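Local coordinates for glutamic acid/alanine-rich protein (Trypanosoma congolense, PDB 2Y44) that probably forms part of the surface coat of the parasite, this piece being the elongated, largely helical ectodomain of a membrane-attached protein, at residues V26-V30 with V77-R82; S32-A36 with A176-E181; L88-S92 with V158-L163. All blocks are in the same frame, centred on the assembly; numbering follows the deposited sequence.

Contact 1 of 3, residues V26-V30 with V77-R82; sequences VAAVV and VVSDAR
Val29 meets helix 57-107 with both of its methyl groups. CG1 lies against the backbone of Val78, its carbon 3.6 Å from Val78 CA, and also touches a methyl of each of two consecutive valines, Val77 CG1 at 3.8 Å and Val78 CG2 at 3.7 Å from Val29 CG1. CG2 rests on the single methyl of Ala81, Val29 CG2 to Ala81 CB being 4.0 Å. One turn earlier, Val26 splits its branches: CG2 approaches the peptide carbonyl of Ala81, with Val26 CG2 to Ala81 O at 3.6 Å, while CG1 meets the aliphatic start of Arg82 at CG, the two side chains crossing at about a right angle. Val30 closes one flank, its CG2 lying 4.0 Å from Val78 CG1 and also near Arg82 NH2. No hydrogen bond passes between the segments; the contact is apolar, formed largely by beta-branched and small residues.

In Val29, CG1 is turned anti to the backbone N (chi1 165°), which directs it at Val78, and CG2 is left beside that N. Arg82 runs extended from CG to NE, carrying its guanidinium back over Val78, whose CG1 sits above one face, offset toward the rim. The segment axes approach to 9.2 Å and run antiparallel at 174°. Helix 149-183 packs against the same seam: Ala173 touches Val29 and Val77, Thr172 also reaches Val77, and Asp169 lies on Ala81, making this one layer of a three-helix bundle.

Contact 2 of 3, residues S32-A36 with A176-E181; sequences SAREA and AKYEAE. Unlike the reference sequence in segment 176-181: Tyr178 (reference Ser).
Lys177 lies across residues 32-36, its CB 3.5 Å from Ser32 O and its CD 3.4 Å from Glu35 OE1. The chain leaves with CG anti to the backbone N and then bends at chi3 (74°), which swings the ammonium group back toward the start of segment 32-36. There NZ donates a hydrogen bond to the hydroxyl of Ser32, Lys177 NZ to Ser32 OG measuring 3.0 Å. Glu35 OE2 stands 4.0 Å from Lys177 NZ, beyond a salt bridge, though the opposite charges probably still attract. The two helices run parallel, 13° apart with axes 8.4 Å from each other, a close pairing within the helical bundle that the alanines permit: Ala36 CB sits over Lys177 CA, and at Ala180 the two methyls meet, Ala36 CB to Ala180 CB being 3.9 Å. Ala180 also touches Ala39, one turn farther along helix 18-53. Glu181 brings its carboxylate near that of Glu35, with Glu181 OE2 to Glu35 OE1 at 3.6 Å and the two planes 73° apart; these like charges would be expected to repel if both are ionised. A water donates to both Glu181 OE2 and the backbone carbonyl Glu35 O, bridging the helices.

Contact 3 of 3, residues L88-S92 with V158-L163; sequences LTAAS and VFVKGL
The Phe159 ring turns its edge to helix 57-107. Ala91 O lies in the ring plane beside that edge, with Ala91 O to Phe159 CE1 at 3.4 Å, so the carbonyl oxygen faces the weakly positive ring rim. Leu88 CD1 is also at the edge, near the plane, and lies 4.0 Å from Phe159 CD1. Ser92 comes in obliquely, its CA 3.5 Å from Phe159 CE1, and its CB adds to the packing on the same ring atom. With CG anti to the carbonyl carbon (chi1 -52°), Phe159 carries the ring across to this part of the neighbouring helix.

Leu88 divides its two methyls along segment 158-163. While CD1 touches Phe159, CD2 rests against the peptide that links Gly162 to Leu163, with Leu88 CD2 to Leu163 N at 4.1 Å, and meets the Leu163 side chain at CD1. Gly162 faces Leu88 with its bare backbone, and their CA atoms are 5.6 Å apart. At the margin, the methyl of Ala91 meets Val158 CG1 at 4.3 Å from Ala91 CB.

The segment axes lie 10.0 Å apart and run antiparallel at 169°. This is antiparallel packing in an all-helical bundle, with Phe159 and Leu88 carrying most of the contact between helices 57-107 and 149-183, Phe159 also meeting Leu134 and Phe138 of helix 131-144 and Leu88 meeting Ser22 of helix 18-53.

The three contacts join the three long helices pairwise: contact 1 pairs 18-53 with 57-107, contact 2 pairs 18-53 with 149-183, and contact 3 pairs 57-107 with 149-183. Contacts 1 and 2 have centres 13 Å apart and touch through Val78 CG2 and Ala33 CB, 3.6 Å apart. The centres of contacts 1 and 3 are 16 Å apart, those of contacts 2 and 3 27 Å. Along the chain contacts 1 and 2 cross, contact 3 follows contact 1, and contact 3 is nested inside contact 2. Helix 149-183 thus returns alongside the earlier antiparallel pair, completing the elongated bundle of this ectodomain.

Contact 1 of 3, residues V26-V30 with V77-R82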
ATOM      1  N   VAL A  26      -0.538  -5.941   1.525  1.00 16.47           N
ATOM      2  CA  VAL A  26      -0.633  -7.343   1.126  1.00 16.46           C
ATOM      3  C   VAL A  26      -1.411  -8.147   2.164  1.00 17.19           C
ATOM      4  O   VAL A  26      -2.314  -8.931   1.821  1.00 16.08           O
ATOM      5  CB  VAL A  26       0.765  -7.954   0.831  1.00 14.68           C
ATOM      6  CG1 VAL A  26       0.679  -9.469   0.653  1.00 15.87           C
ATOM      7  CG2 VAL A  26       1.339  -7.258  -0.456  1.00 14.78           C
ATOM      8  N   ALA A  27      -1.114  -7.896   3.438  1.00 15.18           N
ATOM      9  CA  ALA A  27      -1.761  -8.668   4.504  1.00 16.83           C
ATOM     10  C   ALA A  27      -3.267  -8.380   4.498  1.00 17.38           C
ATOM     11  O   ALA A  27      -4.068  -9.318   4.681  1.00 17.18           O
ATOM     12  CB  ALA A  27      -1.162  -8.303   5.873  1.00 17.84           C
ATOM     13  N   ALA A  28      -3.633  -7.117   4.270  1.00 17.11           N
ATOM     14  CA  ALA A  28      -5.057  -6.751   4.141  1.00 16.87           C
ATOM     15  C   ALA A  28      -5.738  -7.498   2.985  1.00 17.15           C
ATOM     16  O   ALA A  28      -6.885  -7.930   3.135  1.00 17.96           O
ATOM     17  CB  ALA A  28      -5.234  -5.280   3.975  1.00 17.63           C
ATOM     18  N   VAL A  29      -5.085  -7.542   1.816  1.00 14.53           N
ATOM     19  CA  VAL A  29      -5.666  -8.184   0.626  1.00 14.18           C
ATOM     20  C   VAL A  29      -5.800  -9.702   0.864  1.00 15.76           C
ATOM     21  O   VAL A  29      -6.808 -10.334   0.507  1.00 14.66           O
ATOM     22  CB  VAL A  29      -4.795  -7.914  -0.614  1.00 14.31           C
ATOM     23  CG1 VAL A  29      -5.159  -8.850  -1.765  1.00 17.97           C
ATOM     24  CG2 VAL A  29      -4.942  -6.452  -1.034  1.00 15.96           C
ATOM     25  N   VAL A  30      -4.761 -10.281   1.439  1.00 13.53           N
ATOM     26  CA  VAL A  30      -4.779 -11.705   1.793  1.00 16.01           C
ATOM     27  C   VAL A  30      -5.926 -12.011   2.748  1.00 15.24           C
ATOM     28  O   VAL A  30      -6.602 -13.034   2.569  1.00 17.57           O
ATOM     29  CB  VAL A  30      -3.419 -12.165   2.394  1.00 15.67           C
ATOM     30  CG1 VAL A  30      -3.550 -13.520   3.148  1.00 19.17           C
ATOM     31  CG2 VAL A  30      -2.378 -12.249   1.300  1.00 17.13           C
ATOM     32  N   VAL A  77      -6.464 -10.385  -6.900  1.00 17.90           N
ATOM     33  CA  VAL A  77      -5.870  -9.222  -6.250  1.00 16.34           C
ATOM     34  C   VAL A  77      -4.671  -9.601  -5.389  1.00 15.44           C
ATOM     35  O   VAL A  77      -3.703  -8.851  -5.322  1.00 16.74           O
ATOM     36  CB  VAL A  77      -6.869  -8.418  -5.416  1.00 16.57           C
ATOM     37  CG1 VAL A  77      -6.250  -7.103  -4.919  1.00 18.37           C
ATOM     38  CG2 VAL A  77      -8.160  -8.132  -6.201  1.00 14.69           C
ATOM     39  N   VAL A  78      -4.704 -10.774  -4.751  1.00 14.90           N
ATOM     40  CA  VAL A  78      -3.570 -11.198  -3.927  1.00 15.46           C
ATOM     41  C   VAL A  78      -2.310 -11.232  -4.800  1.00 15.74           C
ATOM     42  O   VAL A  78      -1.258 -10.748  -4.404  1.00 16.56           O
ATOM     43  CB  VAL A  78      -3.818 -12.587  -3.299  1.00 16.47           C
ATOM     44  CG1 VAL A  78      -2.541 -13.113  -2.630  1.00 18.24           C
ATOM     45  CG2 VAL A  78      -4.944 -12.490  -2.285  1.00 15.81           C
ATOM     46  N   SER A  79      -2.445 -11.820  -5.976  1.00 15.69           N
ATOM     47  CA  SER A  79      -1.325 -11.953  -6.903  1.00 15.74           C
ATOM     48  C   SER A  79      -0.815 -10.560  -7.329  1.00 16.10           C
ATOM     49  O   SER A  79       0.380 -10.267  -7.233  1.00 16.76           O
ATOM     50  CB  SER A  79      -1.756 -12.771  -8.122  1.00 18.74           C
ATOM     51  OG  SER A  79      -0.760 -12.761  -9.127  1.00 28.71           O
ATOM     52  N   ASP A  80      -1.748  -9.671  -7.659  1.00 14.94           N
ATOM     53  CA  ASP A  80      -1.407  -8.302  -8.075  1.00 15.84           C
ATOM     54  C   ASP A  80      -0.755  -7.512  -6.920  1.00 14.89           C
ATOM     55  O   ASP A  80       0.237  -6.812  -7.107  1.00 17.06           O
ATOM     56  CB  ASP A  80      -2.694  -7.562  -8.510  1.00 14.42           C
ATOM     57  CG  ASP A  80      -3.187  -7.948  -9.903  1.00 20.15           C
ATOM     58  OD1 ASP A  80      -2.448  -8.562 -10.699  1.00 22.64           O
ATOM     59  OD2 ASP A  80      -4.367  -7.650 -10.191  1.00 20.71           O
ATOM     60  N   ALA A  81      -1.335  -7.613  -5.725  1.00 14.27           N
ATOM     61  CA  ALA A  81      -0.823  -6.919  -4.552  1.00 14.59           C
ATOM     62  C   ALA A  81       0.645  -7.291  -4.249  1.00 15.92           C
ATOM     63  O   ALA A  81       1.472  -6.398  -3.980  1.00 14.04           O
ATOM     64  CB  ALA A  81      -1.732  -7.176  -3.356  1.00 16.21           C
ATOM     65  N   ARG A  82       0.972  -8.594  -4.296  1.00 15.95           N
ATOM     66  CA  ARG A  82       2.337  -9.056  -3.973  1.00 15.96           C
ATOM     67  C   ARG A  82       3.332  -8.485  -4.995  1.00 15.79           C
ATOM     68  O   ARG A  82       4.457  -8.087  -4.655  1.00 15.38           O
ATOM     69  CB  ARG A  82       2.396 -10.593  -4.009  1.00 16.39           C
ATOM     70  CG  ARG A  82       1.764 -11.202  -2.771  1.00 19.52           C
ATOM     71  CD  ARG A  82       1.479 -12.673  -2.982  1.00 21.09           C
ATOM     72  NE  ARG A  82       1.167 -13.288  -1.693  1.00 25.84           N
ATOM     73  CZ  ARG A  82       0.552 -14.453  -1.537  1.00 27.11           C
ATOM     74  NH1 ARG A  82       0.212 -15.188  -2.586  1.00 29.59           N
ATOM     75  NH2 ARG A  82       0.282 -14.881  -0.310  1.00 29.18           N
TER

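Contact 2 of 3, residues S32-A36 with A176-E181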
ATOM      1  N   SER A  32      -8.729 -10.288   3.110  1.00 18.22           N
ATOM      2  CA  SER A  32      -9.947 -10.153   2.308  1.00 16.36           C
ATOM      3  C   SER A  32     -10.218 -11.384   1.462  1.00 17.29           C
ATOM      4  O   SER A  32     -11.370 -11.826   1.362  1.00 16.22           O
ATOM      5  CB  SER A  32      -9.921  -8.913   1.398  1.00 17.49           C
ATOM      6  OG  SER A  32      -9.982  -7.725   2.160  1.00 18.65           O
ATOM      7  N   ALA A  33      -9.191 -11.891   0.774  1.00 14.73           N
ATOM      8  CA  ALA A  33      -9.409 -13.076  -0.121  1.00 13.26           C
ATOM      9  C   ALA A  33      -9.741 -14.330   0.684  1.00 14.95           C
ATOM     10  O   ALA A  33     -10.576 -15.139   0.260  1.00 14.31           O
ATOM     11  CB  ALA A  33      -8.181 -13.344  -0.993  1.00 13.89           C
ATOM     12  N   ARG A  34      -9.173 -14.415   1.887  1.00 14.80           N
ATOM     13  CA  ARG A  34      -9.486 -15.514   2.796  1.00 16.04           C
ATOM     14  C   ARG A  34     -10.948 -15.449   3.195  1.00 14.92           C
ATOM     15  O   ARG A  34     -11.635 -16.454   3.159  1.00 14.25           O
ATOM     16  CB  ARG A  34      -8.568 -15.514   4.042  1.00 17.10           C
ATOM     17  CG  ARG A  34      -9.042 -16.456   5.163  1.00 21.24           C
ATOM     18  CD  ARG A  34      -8.409 -16.061   6.503  1.00 31.70           C
ATOM     19  NE  ARG A  34      -9.097 -14.904   7.077  1.00 42.87           N
ATOM     20  CZ  ARG A  34      -8.513 -13.936   7.776  1.00 46.80           C
ATOM     21  NH1 ARG A  34      -7.213 -13.985   8.050  1.00 47.55           N
ATOM     22  NH2 ARG A  34      -9.248 -12.930   8.235  1.00 47.13           N
ATOM     23  N   GLU A  35     -11.416 -14.272   3.589  1.00 16.99           N
ATOM     24  CA  GLU A  35     -12.800 -14.129   3.964  1.00 16.80           C
ATOM     25  C   GLU A  35     -13.717 -14.396   2.783  1.00 15.56           C
ATOM     26  O   GLU A  35     -14.811 -14.975   2.933  1.00 14.64           O
ATOM     27  CB  GLU A  35     -13.062 -12.756   4.534  1.00 16.32           C
ATOM     28  CG  GLU A  35     -12.308 -12.524   5.852  1.00 23.04           C
ATOM     29  CD  GLU A  35     -12.608 -11.167   6.438  1.00 31.71           C
ATOM     30  OE1 GLU A  35     -13.800 -10.881   6.638  1.00 36.27           O
ATOM     31  OE2 GLU A  35     -11.661 -10.382   6.664  1.00 38.86           O
ATOM     32  N   ALA A  36     -13.306 -13.938   1.599  1.00 14.69           N
ATOM     33  CA  ALA A  36     -14.152 -14.150   0.440  1.00 16.05           C
ATOM     34  C   ALA A  36     -14.282 -15.644   0.132  1.00 15.51           C
ATOM     35  O   ALA A  36     -15.340 -16.142  -0.275  1.00 14.49           O
ATOM     36  CB  ALA A  36     -13.583 -13.422  -0.764  1.00 14.75           C
ATOM     37  N   ALA A 176     -14.431  -7.184  -3.199  1.00 14.06           N
ATOM     38  CA  ALA A 176     -14.660  -8.561  -3.582  1.00 16.60           C
ATOM     39  C   ALA A 176     -15.150  -9.370  -2.376  1.00 15.61           C
ATOM     40  O   ALA A 176     -16.095 -10.126  -2.497  1.00 14.49           O
ATOM     41  CB  ALA A 176     -13.383  -9.181  -4.174  1.00 16.07           C
ATOM     42  N   LYS A 177     -14.459  -9.255  -1.246  1.00 17.76           N
ATOM     43  CA  LYS A 177     -14.977  -9.817   0.035  1.00 16.66           C
ATOM     44  C   LYS A 177     -16.404  -9.386   0.366  1.00 16.76           C
ATOM     45  O   LYS A 177     -17.246 -10.231   0.712  1.00 18.40           O
ATOM     46  CB  LYS A 177     -14.030  -9.521   1.198  1.00 16.97           C
ATOM     47  CG  LYS A 177     -14.626  -9.687   2.606  1.00 22.05           C
ATOM     48  CD  LYS A 177     -13.619  -9.205   3.648  1.00 28.17           C
ATOM     49  CE  LYS A 177     -13.499  -7.669   3.692  1.00 35.68           C
ATOM     50  NZ  LYS A 177     -12.152  -7.232   4.189  1.00 37.66           N
ATOM     51  N   TYR A 178     -16.705  -8.092   0.195  1.00 16.46           N
ATOM     52  CA  TYR A 178     -18.030  -7.581   0.504  1.00 16.71           C
ATOM     53  C   TYR A 178     -19.115  -8.206  -0.402  1.00 16.81           C
ATOM     54  O   TYR A 178     -20.164  -8.637   0.072  1.00 17.41           O
ATOM     55  CB  TYR A 178     -18.016  -6.057   0.400  1.00 14.24           C
ATOM     56  CG  TYR A 178     -19.335  -5.405   0.756  1.00 16.14           C
ATOM     57  CD1 TYR A 178     -19.770  -5.352   2.083  1.00 24.27           C
ATOM     58  CD2 TYR A 178     -20.188  -4.938  -0.240  1.00 15.66           C
ATOM     59  CE1 TYR A 178     -20.990  -4.767   2.409  1.00 22.98           C
ATOM     60  CE2 TYR A 178     -21.391  -4.313   0.078  1.00 20.89           C
ATOM     61  CZ  TYR A 178     -21.791  -4.252   1.394  1.00 21.26           C
ATOM     62  OH  TYR A 178     -23.026  -3.702   1.701  1.00 24.56           O
ATOM     63  N   GLU A 179     -18.853  -8.296  -1.696  1.00 16.52           N
ATOM     64  CA  GLU A 179     -19.802  -8.994  -2.582  1.00 16.18           C
ATOM     65  C   GLU A 179     -19.952 -10.475  -2.259  1.00 15.18           C
ATOM     66  O   GLU A 179     -21.075 -11.024  -2.326  1.00 17.05           O
ATOM     67  CB  GLU A 179     -19.366  -8.868  -4.024  1.00 17.67           C
ATOM     68  CG  GLU A 179     -19.568  -7.480  -4.621  1.00 19.91           C
ATOM     69  CD  GLU A 179     -19.360  -7.510  -6.121  1.00 25.68           C
ATOM     70  OE1 GLU A 179     -20.308  -7.865  -6.870  1.00 30.95           O
ATOM     71  OE2 GLU A 179     -18.222  -7.253  -6.538  1.00 29.57           O
ATOM     72  N   ALA A 180     -18.841 -11.117  -1.875  1.00 13.85           N
ATOM     73  CA  ALA A 180     -18.868 -12.572  -1.582  1.00 17.27           C
ATOM     74  C   ALA A 180     -19.778 -12.832  -0.387  1.00 18.88           C
ATOM     75  O   ALA A 180     -20.673 -13.691  -0.430  1.00 18.12           O
ATOM     76  CB  ALA A 180     -17.465 -13.084  -1.284  1.00 15.17           C
ATOM     77  N   GLU A 181     -19.617 -11.996   0.637  1.00 19.66           N
ATOM     78  CA  GLU A 181     -20.420 -12.121   1.840  1.00 21.12           C
ATOM     79  C   GLU A 181     -21.897 -11.733   1.576  1.00 21.59           C
ATOM     80  O   GLU A 181     -22.816 -12.427   2.038  1.00 21.68           O
ATOM     81  CB  GLU A 181     -19.775 -11.336   2.976  1.00 21.04           C
ATOM     82  CG  GLU A 181     -18.482 -12.047   3.534  1.00 27.88           C
ATOM     83  CD  GLU A 181     -17.699 -11.160   4.517  1.00 33.96           C
ATOM     84  OE1 GLU A 181     -17.614  -9.955   4.179  1.00 35.44           O
ATOM     85  OE2 GLU A 181     -17.214 -11.632   5.621  1.00 27.60           O
TER
HETATM   86  O   HOH W   1     -16.412 -14.741   5.227  1.00 26.30           O

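Contact 3 of 3, residues L88-S92 with V158-L163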
ATOM      1  N   LEU A  88       7.308  -1.837  -5.587  1.00 13.48           N
ATOM      2  CA  LEU A  88       7.484  -0.564  -4.894  1.00 14.69           C
ATOM      3  C   LEU A  88       8.689  -0.600  -3.929  1.00 15.54           C
ATOM      4  O   LEU A  88       9.499   0.332  -3.874  1.00 16.45           O
ATOM      5  CB  LEU A  88       6.208  -0.216  -4.113  1.00 14.83           C
ATOM      6  CG  LEU A  88       6.306   0.995  -3.201  1.00 10.14           C
ATOM      7  CD1 LEU A  88       6.599   2.268  -4.033  1.00 17.56           C
ATOM      8  CD2 LEU A  88       5.002   1.184  -2.410  1.00 13.95           C
ATOM      9  N   THR A  89       8.850  -1.719  -3.244  1.00 16.18           N
ATOM     10  CA  THR A  89      10.032  -1.907  -2.389  1.00 18.32           C
ATOM     11  C   THR A  89      11.336  -1.832  -3.202  1.00 19.71           C
ATOM     12  O   THR A  89      12.299  -1.147  -2.791  1.00 20.76           O
ATOM     13  CB  THR A  89       9.923  -3.216  -1.547  1.00 16.47           C
ATOM     14  OG1 THR A  89       9.883  -4.331  -2.416  1.00 28.06           O
ATOM     15  CG2 THR A  89       8.659  -3.214  -0.697  1.00 16.76           C
ATOM     16  N   ALA A  90      11.343  -2.461  -4.381  1.00 18.36           N
ATOM     17  CA  ALA A  90      12.508  -2.426  -5.304  1.00 20.21           C
ATOM     18  C   ALA A  90      12.786  -1.019  -5.822  1.00 21.27           C
ATOM     19  O   ALA A  90      13.948  -0.614  -6.004  1.00 20.24           O
ATOM     20  CB  ALA A  90      12.260  -3.365  -6.511  1.00 21.00           C
ATOM     21  N   ALA A  91      11.716  -0.327  -6.207  1.00 20.04           N
ATOM     22  CA  ALA A  91      11.841   1.016  -6.745  1.00 19.63           C
ATOM     23  C   ALA A  91      12.429   1.995  -5.748  1.00 21.10           C
ATOM     24  O   ALA A  91      13.026   3.010  -6.156  1.00 23.05           O
ATOM     25  CB  ALA A  91      10.481   1.518  -7.242  1.00 18.69           C
ATOM     26  N   SER A  92      12.177   1.780  -4.457  1.00 19.28           N
ATOM     27  CA  SER A  92      12.513   2.793  -3.471  1.00 22.72           C
ATOM     28  C   SER A  92      13.825   2.526  -2.747  1.00 22.37           C
ATOM     29  O   SER A  92      14.276   3.356  -1.950  1.00 21.72           O
ATOM     30  CB  SER A  92      11.407   2.940  -2.442  1.00 24.04           C
ATOM     31  OG  SER A  92      11.110   1.699  -1.857  1.00 26.47           O
ATOM     32  N   VAL A 158       6.771   8.333  -8.821  1.00 16.68           N
ATOM     33  CA  VAL A 158       6.954   6.896  -8.933  1.00 16.00           C
ATOM     34  C   VAL A 158       6.368   6.169  -7.710  1.00 15.73           C
ATOM     35  O   VAL A 158       5.640   5.177  -7.846  1.00 17.39           O
ATOM     36  CB  VAL A 158       8.472   6.549  -9.038  1.00 14.18           C
ATOM     37  CG1 VAL A 158       8.673   5.021  -8.940  1.00 18.21           C
ATOM     38  CG2 VAL A 158       9.032   7.055 -10.373  1.00 22.91           C
ATOM     39  N   PHE A 159       6.646   6.715  -6.522  1.00 13.72           N
ATOM     40  CA  PHE A 159       6.314   6.022  -5.278  1.00 12.70           C
ATOM     41  C   PHE A 159       4.851   6.305  -5.011  1.00 12.76           C
ATOM     42  O   PHE A 159       4.128   5.456  -4.495  1.00 15.66           O
ATOM     43  CB  PHE A 159       7.224   6.486  -4.129  1.00 14.61           C
ATOM     44  CG  PHE A 159       8.675   6.403  -4.453  1.00 12.82           C
ATOM     45  CD1 PHE A 159       9.219   5.215  -4.945  1.00 21.68           C
ATOM     46  CD2 PHE A 159       9.516   7.496  -4.244  1.00 13.45           C
ATOM     47  CE1 PHE A 159      10.571   5.144  -5.284  1.00 24.83           C
ATOM     48  CE2 PHE A 159      10.874   7.412  -4.550  1.00 20.24           C
ATOM     49  CZ  PHE A 159      11.395   6.254  -5.063  1.00 22.03           C
ATOM     50  N   VAL A 160       4.398   7.488  -5.401  1.00 13.07           N
ATOM     51  CA  VAL A 160       3.009   7.853  -5.201  1.00 14.00           C
ATOM     52  C   VAL A 160       2.147   6.914  -6.052  1.00 14.97           C
ATOM     53  O   VAL A 160       1.181   6.317  -5.536  1.00 17.11           O
ATOM     54  CB  VAL A 160       2.759   9.338  -5.578  1.00 14.99           C
ATOM     55  CG1 VAL A 160       1.225   9.609  -5.674  1.00 15.28           C
ATOM     56  CG2 VAL A 160       3.418  10.250  -4.536  1.00 13.76           C
ATOM     57  N   LYS A 161       2.580   6.672  -7.285  1.00 15.38           N
ATOM     58  CA  LYS A 161       1.885   5.747  -8.181  1.00 16.97           C
ATOM     59  C   LYS A 161       1.882   4.355  -7.592  1.00 14.63           C
ATOM     60  O   LYS A 161       0.845   3.683  -7.583  1.00 14.85           O
ATOM     61  CB  LYS A 161       2.573   5.724  -9.546  1.00 16.30           C
ATOM     62  CG  LYS A 161       1.818   4.882 -10.594  1.00 24.39           C
ATOM     63  CD  LYS A 161       1.966   5.415 -12.024  1.00 34.24           C
ATOM     64  CE  LYS A 161       1.806   4.292 -13.056  1.00 41.11           C
ATOM     65  NZ  LYS A 161       0.905   3.214 -12.537  1.00 43.69           N
ATOM     66  N   GLY A 162       3.034   3.920  -7.073  1.00 14.67           N
ATOM     67  CA  GLY A 162       3.098   2.521  -6.610  1.00 14.82           C
ATOM     68  C   GLY A 162       2.242   2.322  -5.373  1.00 16.40           C
ATOM     69  O   GLY A 162       1.580   1.258  -5.198  1.00 15.41           O
ATOM     70  N   LEU A 163       2.233   3.331  -4.503  1.00 16.75           N
ATOM     71  CA  LEU A 163       1.401   3.262  -3.298  1.00 19.12           C
ATOM     72  C   LEU A 163      -0.093   3.360  -3.631  1.00 19.91           C
ATOM     73  O   LEU A 163      -0.898   2.628  -3.057  1.00 17.59           O
ATOM     74  CB  LEU A 163       1.804   4.324  -2.256  1.00 21.91           C
ATOM     75  CG  LEU A 163       1.326   4.123  -0.805  1.00 27.86           C
ATOM     76  CD1 LEU A 163       1.550   2.698  -0.349  1.00 25.01           C
ATOM     77  CD2 LEU A 163       2.022   5.069   0.167  1.00 31.24           C
TER